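Local coordinates for protein CRISPR system Cmr subunit Cmr1-1 (Pyrococcus furiosus, PDB 4W8Z) that binds RNA as a subunit of the type III-B Cmr ribonucleoprotein complex of CRISPR immunity, where it caps the elongated assembly together with Cmr6, at residues Y248-Y259 with I316-F325; Y103-L111 with G156-G164. All coordinates share one frame; numbering follows the deposited sequence.

Contact 1 of 2, residues Y248-Y259 with I316-F325; sequences YKEYLRRRIKKY and IVDWNVLSNF
Two T-shaped aromatic pairs, F325 on Y251 and W319 on Y259, bind one side of helix 237-264 to the irregular connection that carries I316-F325, within the C-terminal Cmr1-like region. F325 turns the edge of its ring to the face of Y251, with planes 69° apart, and its CB lies over the same ring. Two turns further on, CZ3 of W319 stands over the centre of the Y259 ring, the planes at 81°. Polar bonds and the I316 side chain share the space between these pairs, I316 CD1 lying 3.9 Å from R255 CG. The Y251 ring swings away from its backbone N (chi1 177°), which brings Y251 OH to N324 OD1, as donor at 2.9 Å, and to L322 N, as acceptor at 3.3 Å; the hydroxyl is thus held between a side-chain amide and the backbone. V321 packs through both branches, CG1 on Y251 CE2 and CG2 on Y248 CE1. R255 NH2 meets N320 O at 2.7 Å, almost in line with that carbonyl, while NH1 adds a weaker bond to the same oxygen. Farther out, E310 serves two of these residues: OE1 forms a salt bridge with R255 NH2, and OE2 a hydrogen bond with Y259 OH.

Contact 2 of 2, residues Y103-L111 with G156-G164; sequences YIWFSINLL and GFRSRRGTG
R158 runs along I108 and S107 from its root to its tip, giving a loop with no regular helix or strand a hold on helix 106-113. R158 CB packs 4.1 Å from I108 CD1. The chain then bends at chi2 (-68°), with CG over the centre of the neighbouring F157 ring and close to I108 CG1. R158 CD passes 4.1 Å from I104 O, and NE passes beside S107 CB. At the tip, R158 NH2 donates to S107 OG at 3.1 Å; the bond is bent (142°), and the hydroxyl lies tilted from the guanidinium plane. The same nitrogen makes salt bridges with E32 and D318, so the serine is one of several partners that set the orientation of this cation.

A second bond, to the turn that begins at R158, comes from W105, the N-cap residue of the helix: W105 NE1 points at R161 O (2.9 Å), with the oxygen in the plane of the indole. T163 CG2 lies over the five-membered ring of W105 in a CH-pi contact, 3.6 Å from its centroid, and meets I108 CD1 tip to tip. T163 OG1 in turn donates to F157 O, bracing the loop from within. The sequence, with glycines at 156, 162 and 164, is consistent with the glycine-rich loop of RAMP proteins. The backbone angles at G156 and G162 are of a kind that calls for glycine. The loop follows helix 136-152 and leads into edge strand 166-172, while helix 95-99 touches W105 and I108, and helix 237-264 touches I104 and W105.

In the fold
Contact 2 is the more buried and lies nearer the centre of the chain; contact 1 is less enclosed and farther out. One lies in the RAMP superfamily region and the other in the C-terminal Cmr1-like region, yet they touch directly. R161 of contact 2 reaches V317 O of contact 1 with NH2 in a probable hydrogen bond, and the D318 salt bridge also spans the two. Helix 237-264, which carries one side of contact 1, also packs on Y103-L111. Their chemistry differs: edge-to-face aromatic pairs, a tyrosine hydroxyl and an arginine on one carbonyl mark the outer contact, whereas the inner one combines a bent arginine, an indole N-H and turns rich in glycine.

Contact 1 of 2, residues Y248-Y259 with I316-F325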
loop_
_atom_site.group_PDB
_atom_site.type_symbol
_atom_site.label_atom_id
_atom_site.label_comp_id
_atom_site.label_asym_id
_atom_site.label_seq_id
_atom_site.Cartn_x
_atom_site.Cartn_y
_atom_site.Cartn_z
ATOM N N TYR A 248 2.214 1.028 -17.259
ATOM C CA TYR A 248 3.265 1.863 -16.690
ATOM C C TYR A 248 4.352 2.190 -17.712
ATOM O O TYR A 248 4.993 3.237 -17.631
ATOM C CB TYR A 248 3.890 1.192 -15.464
ATOM C CG TYR A 248 5.102 1.926 -14.943
ATOM C CD1 TYR A 248 4.966 3.100 -14.212
ATOM C CD2 TYR A 248 6.384 1.460 -15.204
ATOM C CE1 TYR A 248 6.073 3.783 -13.744
ATOM C CE2 TYR A 248 7.495 2.135 -14.743
ATOM C CZ TYR A 248 7.337 3.295 -14.011
ATOM O OH TYR A 248 8.454 3.962 -13.554
ATOM N N LYS A 249 4.562 1.295 -18.672
ATOM C CA LYS A 249 5.568 1.525 -19.700
ATOM C C LYS A 249 5.169 2.707 -20.576
ATOM O O LYS A 249 6.004 3.538 -20.933
ATOM C CB LYS A 249 5.762 0.272 -20.552
ATOM C CG LYS A 249 6.855 0.385 -21.602
ATOM C CD LYS A 249 6.785 -0.777 -22.580
ATOM C CE LYS A 249 7.776 -0.618 -23.722
ATOM N NZ LYS A 249 7.549 -1.625 -24.806
ATOM N N GLU A 250 3.883 2.781 -20.908
ATOM C CA GLU A 250 3.371 3.862 -21.740
ATOM C C GLU A 250 3.264 5.153 -20.941
ATOM O O GLU A 250 3.542 6.239 -21.456
ATOM C CB GLU A 250 2.011 3.485 -22.336
ATOM C CG GLU A 250 1.346 4.582 -23.169
ATOM C CD GLU A 250 2.129 4.972 -24.424
ATOM O OE1 GLU A 250 3.146 4.320 -24.753
ATOM O OE2 GLU A 250 1.714 5.946 -25.093
ATOM N N TYR A 251 2.862 5.020 -19.681
ATOM C CA TYR A 251 2.807 6.141 -18.745
ATOM C C TYR A 251 4.177 6.795 -18.613
ATOM O O TYR A 251 4.308 8.014 -18.697
ATOM C CB TYR A 251 2.309 5.653 -17.388
ATOM C CG TYR A 251 2.259 6.686 -16.284
ATOM C CD1 TYR A 251 1.322 7.711 -16.298
ATOM C CD2 TYR A 251 3.125 6.608 -15.198
ATOM C CE1 TYR A 251 1.261 8.640 -15.274
ATOM C CE2 TYR A 251 3.069 7.532 -14.171
ATOM C CZ TYR A 251 2.138 8.542 -14.216
ATOM O OH TYR A 251 2.084 9.456 -13.191
ATOM N N LEU A 252 5.197 5.966 -18.427
ATOM C CA LEU A 252 6.570 6.438 -18.305
ATOM C C LEU A 252 7.085 7.021 -19.618
ATOM O O LEU A 252 7.851 7.983 -19.617
ATOM C CB LEU A 252 7.478 5.296 -17.843
ATOM C CG LEU A 252 8.979 5.560 -17.726
ATOM C CD1 LEU A 252 9.264 6.576 -16.632
ATOM C CD2 LEU A 252 9.716 4.255 -17.469
ATOM N N ARG A 253 6.668 6.440 -20.738
ATOM C CA ARG A 253 7.123 6.910 -22.044
ATOM C C ARG A 253 6.703 8.359 -22.287
ATOM O O ARG A 253 7.515 9.194 -22.681
ATOM C CB ARG A 253 6.587 6.012 -23.159
ATOM C CG ARG A 253 7.248 6.258 -24.504
ATOM C CD ARG A 253 6.570 5.487 -25.625
ATOM N NE ARG A 253 5.192 5.917 -25.840
ATOM C CZ ARG A 253 4.850 7.032 -26.479
ATOM N NH1 ARG A 253 5.789 7.839 -26.955
ATOM N NH2 ARG A 253 3.569 7.347 -26.635
ATOM N N ARG A 254 5.431 8.653 -22.031
ATOM C CA ARG A 254 4.911 10.005 -22.200
ATOM C C ARG A 254 5.459 10.947 -21.131
ATOM O O ARG A 254 5.629 12.145 -21.367
ATOM C CB ARG A 254 3.383 9.999 -22.161
ATOM C CG ARG A 254 2.755 9.159 -23.244
ATOM C CD ARG A 254 1.259 9.355 -23.281
ATOM N NE ARG A 254 0.622 8.407 -24.188
ATOM C CZ ARG A 254 -0.687 8.335 -24.397
ATOM N NH1 ARG A 254 -1.511 9.162 -23.765
ATOM N NH2 ARG A 254 -1.172 7.435 -25.241
ATOM N N ARG A 255 5.728 10.395 -19.955
ATOM C CA ARG A 255 6.264 11.165 -18.844
ATOM C C ARG A 255 7.637 11.728 -19.190
ATOM O O ARG A 255 7.905 12.910 -18.979
ATOM C CB ARG A 255 6.342 10.290 -17.595
ATOM C CG ARG A 255 6.657 11.041 -16.331
ATOM C CD ARG A 255 6.658 10.098 -15.148
ATOM N NE ARG A 255 5.864 10.629 -14.049
ATOM C CZ ARG A 255 5.675 9.998 -12.900
ATOM N NH1 ARG A 255 6.227 8.807 -12.701
ATOM N NH2 ARG A 255 4.936 10.556 -11.953
ATOM N N ILE A 256 8.497 10.867 -19.730
ATOM C CA ILE A 256 9.832 11.257 -20.172
ATOM C C ILE A 256 9.770 12.388 -21.199
ATOM O O ILE A 256 10.456 13.399 -21.061
ATOM C CB ILE A 256 10.591 10.055 -20.778
ATOM C CG1 ILE A 256 10.829 8.986 -19.711
ATOM C CG2 ILE A 256 11.911 10.500 -21.373
ATOM C CD1 ILE A 256 11.288 7.662 -20.271
ATOM N N LYS A 257 8.938 12.218 -22.222
ATOM C CA LYS A 257 8.787 13.235 -23.252
ATOM C C LYS A 257 8.265 14.543 -22.664
ATOM O O LYS A 257 8.716 15.627 -23.035
ATOM C CB LYS A 257 7.852 12.745 -24.362
ATOM C CG LYS A 257 8.470 11.731 -25.312
ATOM C CD LYS A 257 8.224 12.136 -26.755
ATOM C CE LYS A 257 6.799 11.835 -27.195
ATOM N NZ LYS A 257 6.709 10.500 -27.859
ATOM N N LYS A 258 7.323 14.430 -21.733
ATOM C CA LYS A 258 6.687 15.597 -21.136
ATOM C C LYS A 258 7.683 16.449 -20.362
ATOM O O LYS A 258 7.701 17.675 -20.487
ATOM C CB LYS A 258 5.538 15.171 -20.217
ATOM C CG LYS A 258 4.783 16.329 -19.588
ATOM C CD LYS A 258 3.449 15.887 -19.017
ATOM C CE LYS A 258 3.526 15.598 -17.533
ATOM N NZ LYS A 258 2.167 15.345 -16.964
ATOM N N TYR A 259 8.523 15.800 -19.567
ATOM C CA TYR A 259 9.415 16.539 -18.690
ATOM C C TYR A 259 10.692 16.968 -19.385
ATOM O O TYR A 259 11.388 17.861 -18.903
ATOM C CB TYR A 259 9.715 15.719 -17.440
ATOM C CG TYR A 259 8.637 15.911 -16.410
ATOM C CD1 TYR A 259 8.598 17.063 -15.644
ATOM C CD2 TYR A 259 7.636 14.969 -16.235
ATOM C CE1 TYR A 259 7.609 17.268 -14.717
ATOM C CE2 TYR A 259 6.637 15.163 -15.304
ATOM C CZ TYR A 259 6.630 16.317 -14.550
ATOM O OH TYR A 259 5.646 16.531 -13.620
ATOM N N ILE A 316 14.035 9.352 -13.501
ATOM C CA ILE A 316 12.596 9.471 -13.723
ATOM C C ILE A 316 11.881 8.123 -13.574
ATOM O O ILE A 316 10.674 8.070 -13.326
ATOM C CB ILE A 316 12.297 10.073 -15.117
ATOM C CG1 ILE A 316 10.811 10.432 -15.249
ATOM C CG2 ILE A 316 12.752 9.131 -16.216
ATOM C CD1 ILE A 316 10.539 11.604 -16.167
ATOM N N VAL A 317 12.636 7.036 -13.696
ATOM C CA VAL A 317 12.078 5.704 -13.502
ATOM C C VAL A 317 11.722 5.479 -12.030
ATOM O O VAL A 317 10.902 4.623 -11.705
ATOM C CB VAL A 317 13.057 4.603 -13.986
ATOM C CG1 VAL A 317 14.220 4.440 -13.019
ATOM C CG2 VAL A 317 12.323 3.285 -14.172
ATOM N N ASP A 318 12.330 6.267 -11.146
ATOM C CA ASP A 318 12.104 6.126 -9.711
ATOM C C ASP A 318 11.052 7.107 -9.200
ATOM O O ASP A 318 10.666 7.058 -8.030
ATOM C CB ASP A 318 13.409 6.321 -8.937
ATOM C CG ASP A 318 14.380 5.162 -9.114
ATOM O OD1 ASP A 318 13.921 4.007 -9.272
ATOM O OD2 ASP A 318 15.608 5.407 -9.087
ATOM N N TRP A 319 10.597 8.001 -10.073
ATOM C CA TRP A 319 9.576 8.973 -9.697
ATOM C C TRP A 319 8.286 8.263 -9.295
ATOM O O TRP A 319 7.899 7.273 -9.914
ATOM C CB TRP A 319 9.316 9.952 -10.845
ATOM C CG TRP A 319 10.426 10.949 -11.055
ATOM C CD1 TRP A 319 11.691 10.897 -10.530
ATOM C CD2 TRP A 319 10.370 12.149 -11.838
ATOM N NE1 TRP A 319 12.422 11.982 -10.946
ATOM C CE2 TRP A 319 11.634 12.769 -11.746
ATOM C CE3 TRP A 319 9.376 12.758 -12.613
ATOM C CZ2 TRP A 319 11.924 13.971 -12.391
ATOM C CZ3 TRP A 319 9.665 13.954 -13.246
ATOM C CH2 TRP A 319 10.929 14.544 -13.136
ATOM N N ASN A 320 7.633 8.757 -8.247
ATOM C CA ASN A 320 6.350 8.212 -7.810
ATOM C C ASN A 320 5.316 8.149 -8.926
ATOM O O ASN A 320 5.272 9.020 -9.798
ATOM C CB ASN A 320 5.777 9.040 -6.660
ATOM C CG ASN A 320 6.547 8.868 -5.376
ATOM O OD1 ASN A 320 7.285 7.899 -5.207
ATOM N ND2 ASN A 320 6.367 9.801 -4.449
ATOM N N VAL A 321 4.475 7.120 -8.887
ATOM C CA VAL A 321 3.345 7.023 -9.801
ATOM C C VAL A 321 2.166 7.818 -9.238
ATOM O O VAL A 321 1.761 7.607 -8.096
ATOM C CB VAL A 321 2.933 5.560 -10.037
ATOM C CG1 VAL A 321 1.692 5.487 -10.904
ATOM C CG2 VAL A 321 4.081 4.790 -10.677
ATOM N N LEU A 322 1.629 8.741 -10.031
ATOM C CA LEU A 322 0.575 9.630 -9.552
ATOM C C LEU A 322 -0.784 9.258 -10.117
ATOM O O LEU A 322 -0.902 8.344 -10.930
ATOM C CB LEU A 322 0.896 11.080 -9.901
ATOM C CG LEU A 322 2.228 11.628 -9.387
ATOM C CD1 LEU A 322 2.318 13.108 -9.710
ATOM C CD2 LEU A 322 2.384 11.376 -7.885
ATOM N N SER A 323 -1.810 9.985 -9.693
ATOM C CA SER A 323 -3.184 9.606 -9.987
ATOM C C SER A 323 -3.554 9.732 -11.460
ATOM O O SER A 323 -4.550 9.165 -11.896
ATOM C CB SER A 323 -4.139 10.446 -9.154
ATOM O OG SER A 323 -4.020 11.809 -9.515
ATOM N N ASN A 324 -2.763 10.463 -12.237
ATOM C CA ASN A 324 -3.045 10.574 -13.666
ATOM C C ASN A 324 -2.672 9.298 -14.424
ATOM O O ASN A 324 -2.808 9.225 -15.647
ATOM C CB ASN A 324 -2.321 11.780 -14.267
ATOM C CG ASN A 324 -0.823 11.722 -14.075
ATOM O OD1 ASN A 324 -0.319 11.029 -13.198
ATOM N ND2 ASN A 324 -0.103 12.467 -14.893
ATOM N N PHE A 325 -2.201 8.297 -13.685
ATOM C CA PHE A 325 -1.845 6.999 -14.242
ATOM C C PHE A 325 -3.085 6.133 -14.475
ATOM O O PHE A 325 -3.033 5.147 -15.211
ATOM C CB PHE A 325 -0.853 6.295 -13.310
ATOM C CG PHE A 325 -0.681 4.824 -13.578
ATOM C CD1 PHE A 325 -0.039 4.378 -14.721
ATOM C CD2 PHE A 325 -1.143 3.884 -12.668
ATOM C CE1 PHE A 325 0.130 3.022 -14.958
ATOM C CE2 PHE A 325 -0.980 2.528 -12.901
ATOM C CZ PHE A 325 -0.339 2.098 -14.046
#

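Contact 2 of 2, residues Y103-L111 with G156-G164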
loop_
_atom_site.group_PDB
_atom_site.type_symbol
_atom_site.label_atom_id
_atom_site.label_comp_id
_atom_site.label_asym_id
_atom_site.label_seq_id
_atom_site.Cartn_x
_atom_site.Cartn_y
_atom_site.Cartn_z
ATOM N N TYR A 103 9.474 -3.107 -16.063
ATOM C CA TYR A 103 9.439 -1.666 -15.858
ATOM C C TYR A 103 8.962 -1.302 -14.454
ATOM O O TYR A 103 9.586 -0.483 -13.789
ATOM C CB TYR A 103 8.568 -0.996 -16.919
ATOM C CG TYR A 103 9.217 -0.982 -18.285
ATOM C CD1 TYR A 103 10.189 -0.041 -18.603
ATOM C CD2 TYR A 103 8.865 -1.917 -19.252
ATOM C CE1 TYR A 103 10.789 -0.026 -19.849
ATOM C CE2 TYR A 103 9.460 -1.912 -20.502
ATOM C CZ TYR A 103 10.421 -0.963 -20.796
ATOM O OH TYR A 103 11.012 -0.957 -22.041
ATOM N N ILE A 104 7.876 -1.910 -13.992
ATOM C CA ILE A 104 7.392 -1.604 -12.652
ATOM C C ILE A 104 8.389 -2.073 -11.592
ATOM O O ILE A 104 8.514 -1.445 -10.543
ATOM C CB ILE A 104 5.999 -2.222 -12.365
ATOM C CG1 ILE A 104 6.006 -3.740 -12.534
ATOM C CG2 ILE A 104 4.933 -1.600 -13.259
ATOM C CD1 ILE A 104 4.689 -4.386 -12.148
ATOM N N TRP A 105 9.105 -3.162 -11.866
ATOM C CA TRP A 105 10.079 -3.693 -10.911
ATOM C C TRP A 105 11.514 -3.529 -11.396
ATOM O O TRP A 105 12.397 -4.283 -10.986
ATOM C CB TRP A 105 9.812 -5.170 -10.626
ATOM C CG TRP A 105 8.500 -5.431 -9.959
ATOM C CD1 TRP A 105 7.588 -4.503 -9.551
ATOM C CD2 TRP A 105 7.949 -6.709 -9.621
ATOM N NE1 TRP A 105 6.505 -5.122 -8.983
ATOM C CE2 TRP A 105 6.700 -6.476 -9.017
ATOM C CE3 TRP A 105 8.387 -8.025 -9.775
ATOM C CZ2 TRP A 105 5.887 -7.514 -8.560
ATOM C CZ3 TRP A 105 7.575 -9.054 -9.325
ATOM C CH2 TRP A 105 6.342 -8.792 -8.724
ATOM N N PHE A 106 11.731 -2.549 -12.270
ATOM C CA PHE A 106 13.055 -2.233 -12.797
ATOM C C PHE A 106 14.135 -2.221 -11.717
ATOM O O PHE A 106 15.179 -2.850 -11.871
ATOM C CB PHE A 106 13.015 -0.878 -13.511
ATOM C CG PHE A 106 14.357 -0.388 -13.971
ATOM C CD1 PHE A 106 15.145 0.398 -13.147
ATOM C CD2 PHE A 106 14.825 -0.697 -15.238
ATOM C CE1 PHE A 106 16.382 0.852 -13.568
ATOM C CE2 PHE A 106 16.061 -0.243 -15.667
ATOM C CZ PHE A 106 16.839 0.532 -14.829
ATOM N N SER A 107 13.872 -1.504 -10.630
ATOM C CA SER A 107 14.842 -1.334 -9.550
ATOM C C SER A 107 15.263 -2.663 -8.925
ATOM O O SER A 107 16.407 -2.822 -8.510
ATOM C CB SER A 107 14.276 -0.406 -8.468
ATOM O OG SER A 107 14.358 0.956 -8.856
ATOM N N ILE A 108 14.337 -3.611 -8.858
ATOM C CA ILE A 108 14.626 -4.920 -8.290
ATOM C C ILE A 108 15.535 -5.683 -9.242
ATOM O O ILE A 108 16.497 -6.332 -8.828
ATOM C CB ILE A 108 13.332 -5.720 -8.030
ATOM C CG1 ILE A 108 12.404 -4.938 -7.097
ATOM C CG2 ILE A 108 13.655 -7.086 -7.446
ATOM C CD1 ILE A 108 11.042 -5.565 -6.938
ATOM N N ASN A 109 15.226 -5.574 -10.529
ATOM C CA ASN A 109 16.011 -6.201 -11.580
ATOM C C ASN A 109 17.455 -5.701 -11.585
ATOM O O ASN A 109 18.386 -6.459 -11.861
ATOM C CB ASN A 109 15.351 -5.944 -12.936
ATOM C CG ASN A 109 15.917 -6.809 -14.039
ATOM O OD1 ASN A 109 16.649 -7.763 -13.781
ATOM N ND2 ASN A 109 15.572 -6.485 -15.279
ATOM N N LEU A 110 17.636 -4.423 -11.261
ATOM C CA LEU A 110 18.958 -3.813 -11.256
ATOM C C LEU A 110 19.776 -4.275 -10.055
ATOM O O LEU A 110 20.962 -4.572 -10.183
ATOM C CB LEU A 110 18.845 -2.287 -11.266
ATOM C CG LEU A 110 20.173 -1.526 -11.288
ATOM C CD1 LEU A 110 21.044 -2.004 -12.434
ATOM C CD2 LEU A 110 19.935 -0.034 -11.384
ATOM N N LEU A 111 19.143 -4.320 -8.888
ATOM C CA LEU A 111 19.790 -4.855 -7.696
ATOM C C LEU A 111 20.162 -6.316 -7.912
ATOM O O LEU A 111 21.201 -6.779 -7.442
ATOM C CB LEU A 111 18.879 -4.715 -6.476
ATOM C CG LEU A 111 18.684 -3.300 -5.930
ATOM C CD1 LEU A 111 17.547 -3.262 -4.925
ATOM C CD2 LEU A 111 19.976 -2.789 -5.301
ATOM N N GLY A 156 7.440 -4.131 2.011
ATOM C CA GLY A 156 8.703 -4.351 1.335
ATOM C C GLY A 156 9.078 -3.342 0.261
ATOM O O GLY A 156 8.368 -2.363 0.013
ATOM N N PHE A 157 10.214 -3.594 -0.383
ATOM C CA PHE A 157 10.693 -2.747 -1.465
ATOM C C PHE A 157 9.729 -2.799 -2.652
ATOM O O PHE A 157 9.324 -3.883 -3.080
ATOM C CB PHE A 157 12.103 -3.175 -1.888
ATOM C CG PHE A 157 12.746 -2.258 -2.891
ATOM C CD1 PHE A 157 12.696 -0.885 -2.725
ATOM C CD2 PHE A 157 13.425 -2.771 -3.990
ATOM C CE1 PHE A 157 13.297 -0.034 -3.643
ATOM C CE2 PHE A 157 14.025 -1.926 -4.915
ATOM C CZ PHE A 157 13.960 -0.554 -4.738
ATOM N N ARG A 158 9.367 -1.620 -3.158
ATOM C CA ARG A 158 8.488 -1.467 -4.326
ATOM C C ARG A 158 7.048 -1.931 -4.083
ATOM O O ARG A 158 6.323 -2.244 -5.026
ATOM C CB ARG A 158 9.077 -2.205 -5.535
ATOM C CG ARG A 158 10.218 -1.469 -6.199
ATOM C CD ARG A 158 9.719 -0.193 -6.863
ATOM N NE ARG A 158 10.826 0.653 -7.287
ATOM C CZ ARG A 158 11.313 1.662 -6.572
ATOM N NH1 ARG A 158 10.777 1.963 -5.398
ATOM N NH2 ARG A 158 12.336 2.373 -7.032
ATOM N N SER A 159 6.626 -1.937 -2.823
ATOM C CA SER A 159 5.286 -2.404 -2.465
ATOM C C SER A 159 4.163 -1.465 -2.935
ATOM O O SER A 159 3.000 -1.865 -2.983
ATOM C CB SER A 159 5.194 -2.622 -0.952
ATOM O OG SER A 159 6.090 -1.764 -0.265
ATOM N N ARG A 160 4.506 -0.229 -3.288
ATOM C CA ARG A 160 3.540 0.676 -3.909
ATOM C C ARG A 160 3.379 0.361 -5.391
ATOM O O ARG A 160 2.504 0.910 -6.065
ATOM C CB ARG A 160 3.961 2.134 -3.729
ATOM C CG ARG A 160 3.838 2.635 -2.300
ATOM C CD ARG A 160 4.415 4.029 -2.160
ATOM N NE ARG A 160 5.828 4.047 -2.512
ATOM C CZ ARG A 160 6.550 5.150 -2.676
ATOM N NH1 ARG A 160 5.996 6.348 -2.530
ATOM N NH2 ARG A 160 7.832 5.053 -2.995
ATOM N N ARG A 161 4.225 -0.532 -5.892
ATOM C CA ARG A 161 4.182 -0.915 -7.295
ATOM C C ARG A 161 3.994 -2.415 -7.489
ATOM O O ARG A 161 4.583 -3.005 -8.396
ATOM C CB ARG A 161 5.458 -0.479 -8.014
ATOM C CG ARG A 161 5.669 1.015 -8.127
ATOM C CD ARG A 161 6.752 1.276 -9.153
ATOM N NE ARG A 161 7.217 2.657 -9.165
ATOM C CZ ARG A 161 8.052 3.147 -10.077
ATOM N NH1 ARG A 161 8.502 2.363 -11.054
ATOM N NH2 ARG A 161 8.433 4.418 -10.018
ATOM N N GLY A 162 3.194 -3.039 -6.634
ATOM C CA GLY A 162 2.787 -4.409 -6.880
ATOM C C GLY A 162 3.478 -5.510 -6.101
ATOM O O GLY A 162 3.035 -6.649 -6.149
ATOM N N THR A 163 4.554 -5.201 -5.389
ATOM C CA THR A 163 5.199 -6.231 -4.583
ATOM C C THR A 163 4.599 -6.288 -3.181
ATOM O O THR A 163 4.045 -5.307 -2.688
ATOM C CB THR A 163 6.722 -6.009 -4.462
ATOM O OG1 THR A 163 6.983 -4.951 -3.534
ATOM C CG2 THR A 163 7.332 -5.672 -5.809
ATOM N N GLY A 164 4.713 -7.443 -2.539
ATOM C CA GLY A 164 4.351 -7.559 -1.142
ATOM C C GLY A 164 2.866 -7.455 -0.857
ATOM O O GLY A 164 2.465 -7.120 0.259
#